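Local atomic coordinates of putative glycosyltransferase (GalT1) (Streptococcus parasanguinis, PDB entry 4PHR), a protein that binds UDP and probably acts as a glycosyltransferase, this chain being the GT-D-type domain of a longer protein. Residues W143-A154 with F165-C176. Sequence-based numbering, arbitrary orientation.
Sequences WRGKDLLIVEGA and FVAASSIKRLVC
Leu148 N gives its hydrogen to Ser170 O at 2.9 Å, the first rung between the parallel strands 147-153 and 170-176. Leu148, Ile150 and Glu152 each donate to one residue and accept from the residue two further on. Cys176 N meets Glu152 O at 2.7 Å, and a weak bond from Ala154 N to Cys176 O follows. Ahead of the strands two beta turns meet, where Gly145 N binds Ala167 O almost straight (172° at the hydrogen).

Aromatic and apolar contacts fill the face of Leu148, Ile150 and Ile171. Phe165 turns its edge to the face of Trp143, with ring planes at 64° and Phe165 CD1 3.5 Å from Trp143 CE2. Trp143 NE1 is held by the carbonyl of Leu164. Ile150 CD1 lies over a face of the Phe165 ring, 4.2 Å from its centroid, and touches Ile171 CG2. With CD1 anti about chi2 (177°), Ile150 reaches this ring, and the same methyl lies over a face of the Arg173 guanidinium. Leu148 CD1 packs on Ala168 CB at 3.6 Å.

Farther along this face, Glu152 OE2 forms a salt bridge with Arg173 NH1 at 2.8 Å. The donor stands above the carboxylate plane, while the oxygen lies near the guanidinium plane. Ser158 OG bonds Glu152 OE1, Ser158 O takes Arg173 NH1 and Gln271 takes Arg173 NE. These bonds should fix the guanidinium.

On the other face, Ser170 OG donates to Asp147 OD1 at 2.6 Å, on the anti side but tilted out of the carboxylate plane. Val151 CG1 touches Cys176 SG beside helix 185-195.

These are neighbouring inner strands, 147-153 being central, of a five-stranded parallel sheet in the GT-D fold. Gly153 touches the bound UDP, as expected for a nucleotide site at the C-terminal ends of parallel strands.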
loop_
_atom_site.group_PDB
_atom_site.type_symbol
_atom_site.label_atom_id
_atom_site.label_comp_id
_atom_site.label_asym_id
_atom_site.label_seq_id
_atom_site.Cartn_x
_atom_site.Cartn_y
_atom_site.Cartn_z
ATOM N N TRP A 143 3.258 -6.260 -13.422
ATOM C CA TRP A 143 2.830 -7.657 -13.350
ATOM C C TRP A 143 2.489 -8.297 -14.698
ATOM O O TRP A 143 2.169 -9.480 -14.754
ATOM C CB TRP A 143 1.674 -7.839 -12.360
ATOM C CG TRP A 143 0.509 -6.918 -12.562
ATOM C CD1 TRP A 143 -0.474 -7.024 -13.503
ATOM C CD2 TRP A 143 0.193 -5.765 -11.778
ATOM N NE1 TRP A 143 -1.377 -5.997 -13.360
ATOM C CE2 TRP A 143 -0.993 -5.213 -12.303
ATOM C CE3 TRP A 143 0.800 -5.144 -10.679
ATOM C CZ2 TRP A 143 -1.584 -4.067 -11.771
ATOM C CZ3 TRP A 143 0.211 -4.008 -10.146
ATOM C CH2 TRP A 143 -0.975 -3.482 -10.692
ATOM N N ARG A 144 2.594 -7.542 -15.789
ATOM C CA ARG A 144 2.315 -8.115 -17.099
ATOM C C ARG A 144 3.253 -9.288 -17.351
ATOM O O ARG A 144 4.470 -9.147 -17.251
ATOM C CB ARG A 144 2.477 -7.072 -18.208
ATOM C CG ARG A 144 2.233 -7.652 -19.604
ATOM C CD ARG A 144 2.699 -6.725 -20.718
ATOM N NE ARG A 144 1.734 -5.668 -21.011
ATOM C CZ ARG A 144 0.689 -5.809 -21.825
ATOM N NH1 ARG A 144 0.454 -6.970 -22.423
ATOM N NH2 ARG A 144 -0.128 -4.786 -22.036
ATOM N N GLY A 145 2.679 -10.445 -17.672
ATOM C CA GLY A 145 3.458 -11.634 -17.957
ATOM C C GLY A 145 4.091 -12.298 -16.746
ATOM O O GLY A 145 4.908 -13.211 -16.892
ATOM N N LYS A 146 3.714 -11.865 -15.546
ATOM C CA LYS A 146 4.299 -12.432 -14.342
ATOM C C LYS A 146 3.354 -13.425 -13.687
ATOM O O LYS A 146 2.133 -13.301 -13.796
ATOM C CB LYS A 146 4.636 -11.333 -13.332
ATOM C CG LYS A 146 5.577 -10.257 -13.850
ATOM C CD LYS A 146 6.935 -10.834 -14.198
ATOM C CE LYS A 146 7.984 -9.740 -14.305
ATOM N NZ LYS A 146 7.651 -8.745 -15.357
ATOM N N ASP A 147 3.926 -14.410 -13.005
ATOM C CA ASP A 147 3.150 -15.259 -12.103
ATOM C C ASP A 147 3.097 -14.575 -10.749
ATOM O O ASP A 147 4.137 -14.248 -10.179
ATOM C CB ASP A 147 3.794 -16.637 -11.972
ATOM C CG ASP A 147 3.760 -17.419 -13.272
ATOM O OD1 ASP A 147 2.653 -17.614 -13.822
ATOM O OD2 ASP A 147 4.841 -17.826 -13.744
ATOM N N LEU A 148 1.887 -14.359 -10.239
ATOM C CA LEU A 148 1.703 -13.579 -9.023
ATOM C C LEU A 148 1.347 -14.423 -7.818
ATOM O O LEU A 148 0.607 -15.407 -7.931
ATOM C CB LEU A 148 0.583 -12.554 -9.211
ATOM C CG LEU A 148 0.783 -11.522 -10.314
ATOM C CD1 LEU A 148 -0.427 -10.598 -10.410
ATOM C CD2 LEU A 148 2.071 -10.753 -10.061
ATOM N N LEU A 149 1.858 -14.011 -6.661
ATOM C CA LEU A 149 1.322 -14.451 -5.385
ATOM C C LEU A 149 0.774 -13.203 -4.707
ATOM O O LEU A 149 1.528 -12.281 -4.405
ATOM C CB LEU A 149 2.412 -15.093 -4.524
ATOM C CG LEU A 149 1.982 -15.529 -3.120
ATOM C CD1 LEU A 149 0.850 -16.550 -3.183
ATOM C CD2 LEU A 149 3.167 -16.093 -2.350
ATOM N N ILE A 150 -0.537 -13.157 -4.516
ATOM C CA ILE A 150 -1.168 -12.018 -3.867
ATOM C C ILE A 150 -1.507 -12.401 -2.442
ATOM O O ILE A 150 -2.202 -13.393 -2.210
ATOM C CB ILE A 150 -2.451 -11.575 -4.613
ATOM C CG1 ILE A 150 -2.115 -11.105 -6.036
ATOM C CG2 ILE A 150 -3.204 -10.516 -3.807
ATOM C CD1 ILE A 150 -3.332 -10.725 -6.846
ATOM N N VAL A 151 -0.986 -11.629 -1.496
ATOM C CA VAL A 151 -1.245 -11.853 -0.080
ATOM C C VAL A 151 -2.135 -10.703 0.355
ATOM O O VAL A 151 -1.715 -9.552 0.319
ATOM C CB VAL A 151 0.072 -11.869 0.737
ATOM C CG1 VAL A 151 -0.204 -12.181 2.213
ATOM C CG2 VAL A 151 1.054 -12.886 0.145
ATOM N N GLU A 152 -3.377 -11.013 0.718
ATOM C CA GLU A 152 -4.378 -9.986 0.981
ATOM C C GLU A 152 -5.387 -10.528 1.982
ATOM O O GLU A 152 -5.360 -11.720 2.323
ATOM C CB GLU A 152 -5.089 -9.589 -0.313
ATOM C CG GLU A 152 -5.854 -10.746 -0.944
ATOM C CD GLU A 152 -6.639 -10.375 -2.187
ATOM O OE1 GLU A 152 -6.541 -9.208 -2.643
ATOM O OE2 GLU A 152 -7.363 -11.259 -2.706
ATOM N N GLY A 153 -6.275 -9.660 2.447
ATOM C CA GLY A 153 -7.288 -10.062 3.399
ATOM C C GLY A 153 -8.511 -10.646 2.733
ATOM O O GLY A 153 -8.697 -10.535 1.517
ATOM N N ALA A 154 -9.376 -11.244 3.542
ATOM C CA ALA A 154 -10.556 -11.923 3.027
ATOM C C ALA A 154 -11.556 -11.021 2.302
ATOM O O ALA A 154 -12.327 -11.500 1.469
ATOM C CB ALA A 154 -11.247 -12.697 4.149
ATOM N N PHE A 165 -5.556 -7.235 -13.081
ATOM C CA PHE A 165 -4.490 -8.225 -13.218
ATOM C C PHE A 165 -4.658 -9.153 -14.422
ATOM O O PHE A 165 -4.081 -10.240 -14.449
ATOM C CB PHE A 165 -4.386 -9.078 -11.941
ATOM C CG PHE A 165 -4.102 -8.282 -10.696
ATOM C CD1 PHE A 165 -2.945 -7.544 -10.583
ATOM C CD2 PHE A 165 -4.989 -8.285 -9.642
ATOM C CE1 PHE A 165 -2.682 -6.806 -9.448
ATOM C CE2 PHE A 165 -4.729 -7.555 -8.486
ATOM C CZ PHE A 165 -3.575 -6.817 -8.393
ATOM N N VAL A 166 -5.417 -8.732 -15.428
ATOM C CA VAL A 166 -5.742 -9.637 -16.534
ATOM C C VAL A 166 -4.503 -10.157 -17.270
ATOM O O VAL A 166 -4.494 -11.287 -17.768
ATOM C CB VAL A 166 -6.748 -9.005 -17.535
ATOM C CG1 VAL A 166 -6.099 -7.892 -18.346
ATOM C CG2 VAL A 166 -7.309 -10.074 -18.460
ATOM N N ALA A 167 -3.456 -9.342 -17.329
ATOM C CA ALA A 167 -2.273 -9.711 -18.104
ATOM C C ALA A 167 -1.226 -10.483 -17.293
ATOM O O ALA A 167 -0.184 -10.869 -17.818
ATOM C CB ALA A 167 -1.666 -8.488 -18.778
ATOM N N ALA A 168 -1.502 -10.713 -16.013
ATOM C CA ALA A 168 -0.671 -11.607 -15.223
ATOM C C ALA A 168 -0.817 -13.026 -15.768
ATOM O O ALA A 168 -1.913 -13.439 -16.154
ATOM C CB ALA A 168 -1.081 -11.556 -13.766
ATOM N N SER A 169 0.280 -13.775 -15.803
ATOM C CA SER A 169 0.236 -15.131 -16.350
ATOM C C SER A 169 -0.543 -16.099 -15.463
ATOM O O SER A 169 -1.192 -17.024 -15.949
ATOM C CB SER A 169 1.648 -15.659 -16.571
ATOM O OG SER A 169 2.272 -14.917 -17.594
ATOM N N SER A 170 -0.454 -15.903 -14.157
ATOM C CA SER A 170 -1.233 -16.704 -13.229
ATOM C C SER A 170 -1.324 -15.954 -11.914
ATOM O O SER A 170 -0.509 -15.067 -11.633
ATOM C CB SER A 170 -0.600 -18.081 -13.022
ATOM O OG SER A 170 0.575 -17.986 -12.238
ATOM N N ILE A 171 -2.323 -16.303 -11.113
ATOM C CA ILE A 171 -2.501 -15.709 -9.800
ATOM C C ILE A 171 -2.779 -16.788 -8.775
ATOM O O ILE A 171 -3.648 -17.637 -8.978
ATOM C CB ILE A 171 -3.673 -14.721 -9.778
ATOM C CG1 ILE A 171 -3.417 -13.578 -10.761
ATOM C CG2 ILE A 171 -3.912 -14.194 -8.360
ATOM C CD1 ILE A 171 -4.545 -12.595 -10.809
ATOM N N LYS A 172 -2.006 -16.764 -7.697
ATOM C CA LYS A 172 -2.299 -17.550 -6.511
ATOM C C LYS A 172 -2.503 -16.546 -5.386
ATOM O O LYS A 172 -1.829 -15.521 -5.358
ATOM C CB LYS A 172 -1.139 -18.498 -6.188
ATOM C CG LYS A 172 -0.888 -19.566 -7.267
ATOM C CD LYS A 172 -2.063 -20.515 -7.377
ATOM C CE LYS A 172 -1.830 -21.578 -8.444
ATOM N NZ LYS A 172 -3.061 -22.383 -8.647
ATOM N N ARG A 173 -3.421 -16.839 -4.467
ATOM C CA ARG A 173 -3.736 -15.925 -3.369
ATOM C C ARG A 173 -3.597 -16.611 -2.025
ATOM O O ARG A 173 -4.062 -17.735 -1.836
ATOM C CB ARG A 173 -5.172 -15.395 -3.487
ATOM C CG ARG A 173 -5.462 -14.631 -4.753
ATOM C CD ARG A 173 -6.924 -14.180 -4.857
ATOM N NE ARG A 173 -7.169 -13.627 -6.187
ATOM C CZ ARG A 173 -7.261 -12.335 -6.472
ATOM N NH1 ARG A 173 -7.197 -11.404 -5.516
ATOM N NH2 ARG A 173 -7.459 -11.976 -7.733
ATOM N N LEU A 174 -2.961 -15.914 -1.097
ATOM C CA LEU A 174 -2.934 -16.324 0.295
ATOM C C LEU A 174 -3.878 -15.372 1.011
ATOM O O LEU A 174 -3.604 -14.176 1.109
ATOM C CB LEU A 174 -1.518 -16.207 0.860
ATOM C CG LEU A 174 -1.217 -16.748 2.257
ATOM C CD1 LEU A 174 -1.530 -18.241 2.330
ATOM C CD2 LEU A 174 0.241 -16.472 2.640
ATOM N N VAL A 175 -5.005 -15.893 1.486
ATOM C CA VAL A 175 -6.063 -15.026 1.997
ATOM C C VAL A 175 -6.003 -14.988 3.515
ATOM O O VAL A 175 -6.184 -16.007 4.175
ATOM C CB VAL A 175 -7.449 -15.462 1.495
ATOM C CG1 VAL A 175 -8.531 -14.563 2.054
ATOM C CG2 VAL A 175 -7.470 -15.442 -0.031
ATOM N N CYS A 176 -5.741 -13.800 4.045
ATOM C CA CYS A 176 -5.465 -13.579 5.450
ATOM C C CYS A 176 -6.620 -12.848 6.128
ATOM O O CYS A 176 -7.595 -12.466 5.468
ATOM C CB CYS A 176 -4.186 -12.754 5.568
ATOM S SG CYS A 176 -2.751 -13.491 4.708
HETATM O O HOH W 1 -3.189 -6.528 -16.248
#